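Local coordinates for sensory box/GGDEF family protein (Caulobacter crescentus, PDB 4YME), which probably takes part in cyclic di-GMP signalling at the cell membrane, this chain being the GGDEF (diguanylate cyclase-type) domain of a longer multidomain protein, at residues A[9-12]-A[13-17]. Numbering follows the deposited sequence.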
loop_
_atom_site.group_PDB
_atom_site.type_symbol
_atom_site.label_atom_id
_atom_site.label_comp_id
_atom_site.label_asym_id
_atom_site.label_seq_id
_atom_site.Cartn_x
_atom_site.Cartn_y
_atom_site.Cartn_z
ATOM N N GLY A 9 9.090 5.248 8.273
ATOM C CA GLY A 9 8.275 6.341 8.755
ATOM C C GLY A 9 6.804 6.328 8.381
ATOM O O GLY A 9 6.042 7.238 8.779
ATOM N N LEU A 10 6.392 5.326 7.627
ATOM C CA LEU A 10 4.958 5.108 7.392
ATOM C C LEU A 10 4.346 4.548 8.667
ATOM O O LEU A 10 5.007 4.323 9.662
ATOM C CB LEU A 10 4.754 4.060 6.275
ATOM C CG LEU A 10 5.323 4.474 4.928
ATOM C CD1 LEU A 10 5.100 3.397 3.878
ATOM C CD2 LEU A 10 4.795 5.774 4.460
ATOM N N LEU A 11 3.020 4.385 8.661
ATOM C CA LEU A 11 2.391 3.712 9.748
ATOM C C LEU A 11 2.857 2.263 9.832
ATOM O O LEU A 11 3.347 1.690 8.853
ATOM C CB LEU A 11 0.854 3.760 9.621
ATOM C CG LEU A 11 0.210 5.126 9.656
ATOM C CD1 LEU A 11 -1.308 4.952 9.545
ATOM C CD2 LEU A 11 0.580 5.918 10.884
ATOM N N ASN A 12 2.729 1.676 11.004
ATOM C CA ASN A 12 2.962 0.254 11.165
ATOM C C ASN A 12 1.624 -0.506 11.210
ATOM O O ASN A 12 0.552 0.070 11.051
ATOM C CB ASN A 12 3.863 -0.016 12.369
ATOM C CG ASN A 12 3.299 0.482 13.696
ATOM O OD1 ASN A 12 2.095 0.656 13.839
ATOM N ND2 ASN A 12 4.182 0.776 14.651
ATOM N N ARG A 13 1.691 -1.828 11.338
ATOM C CA ARG A 13 0.470 -2.648 11.386
ATOM C C ARG A 13 -0.520 -2.172 12.448
ATOM O O ARG A 13 -1.748 -2.122 12.163
ATOM C CB ARG A 13 0.844 -4.117 11.673
ATOM C CG ARG A 13 -0.351 -5.084 11.684
ATOM C CD ARG A 13 0.113 -6.524 12.032
ATOM N NE ARG A 13 1.019 -7.075 11.020
ATOM C CZ ARG A 13 0.648 -7.632 9.864
ATOM N NH1 ARG A 13 -0.628 -7.706 9.508
ATOM N NH2 ARG A 13 1.582 -8.092 9.035
ATOM N N ASN A 14 -0.016 -1.897 13.659
ATOM C CA ASN A 14 -0.838 -1.432 14.825
ATOM C C ASN A 14 -1.622 -0.189 14.461
ATOM O O ASN A 14 -2.856 -0.106 14.632
ATOM C CB ASN A 14 0.060 -1.098 16.060
ATOM C CG ASN A 14 -0.628 -0.134 17.090
ATOM O OD1 ASN A 14 -1.786 -0.340 17.483
ATOM N ND2 ASN A 14 0.105 0.917 17.521
ATOM N N SER A 15 -0.895 0.837 13.999
ATOM C CA SER A 15 -1.549 2.133 13.745
ATOM C C SER A 15 -2.411 2.070 12.508
ATOM O O SER A 15 -3.455 2.670 12.484
ATOM C CB SER A 15 -0.598 3.316 13.680
ATOM O OG SER A 15 0.463 3.105 12.780
ATOM N N LEU A 16 -2.032 1.274 11.515
ATOM C CA LEU A 16 -2.914 1.024 10.393
ATOM C C LEU A 16 -4.273 0.485 10.814
ATOM O O LEU A 16 -5.334 0.985 10.418
ATOM C CB LEU A 16 -2.239 0.040 9.397
ATOM C CG LEU A 16 -3.170 -0.560 8.347
ATOM C CD1 LEU A 16 -3.570 0.578 7.425
ATOM C CD2 LEU A 16 -2.489 -1.749 7.626
ATOM N N GLN A 17 -4.244 -0.561 11.625
ATOM C CA GLN A 17 -5.504 -1.201 12.033
ATOM C C GLN A 17 -6.362 -0.198 12.811
ATOM O O GLN A 17 -7.581 -0.103 12.578
ATOM C CB GLN A 17 -5.183 -2.425 12.900
ATOM C CG GLN A 17 -6.430 -3.239 13.281
ATOM C CD GLN A 17 -7.219 -2.638 14.470
ATOM O OE1 GLN A 17 -6.660 -1.910 15.336
ATOM N NE2 GLN A 17 -8.542 -2.931 14.503
#
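Ser-15 OG has two hydrogen-bond partners: it accepts from Asn-12 N at 3.2 Å along a rather bent path, and it pairs with the carbonyl oxygen of Glu-3. The return bond is shorter and straighter. Ser-15 N reaches Asn-12 OD1 at 3.0 Å, with 169° at the hydrogen, and meets the amide oxygen almost end-on to its CG–OD1 bond. Together the two reciprocal bonds make a capping box, Asn-12 being the N-cap of helix 13-30 and Ser-15 its third helical residue. Both side chains adopt the staggered position between backbone N and carbonyl carbon (chi1 60° for Asn-12, 52° for Ser-15), which turns OD1 forward over the first helical turn and OG back toward the N-cap amide. The other end of the Asn-12 amide is held too, because ND2 donates to Ala-2 O, which favours this amide orientation. In the first helical backbone bond, Leu-16 N donates to Asn-12 O at 2.9 Å.

Leu-11 packs its CB and CD2 against Ser-15 OG, at 3.2 Å and 3.4 Å; the same side chain also touches Phe-76 and Ala-78. Its backbone pairs with Ala-77 and Arg-79, tying the loop to the edge strand 76-81. Leu-16, one residue after Ser-15 in the same first turn, packs on Leu-80, Ile-86 and Val-88, so the helix start lies across the hairpin that carries the GGDEF signature. Asn-12 and Arg-13 are the last two residues of the DxLTxLxNR motif found at the start of GGDEF domains. Ser-15 N is thus held by Asn-12 OD1, Ser-15 OG by Asn-12 N and Glu-3 O, and Asn-12 ND2 by Ala-2 O, and the OD1 acceptor probably gains from the positive end of the helix dipole.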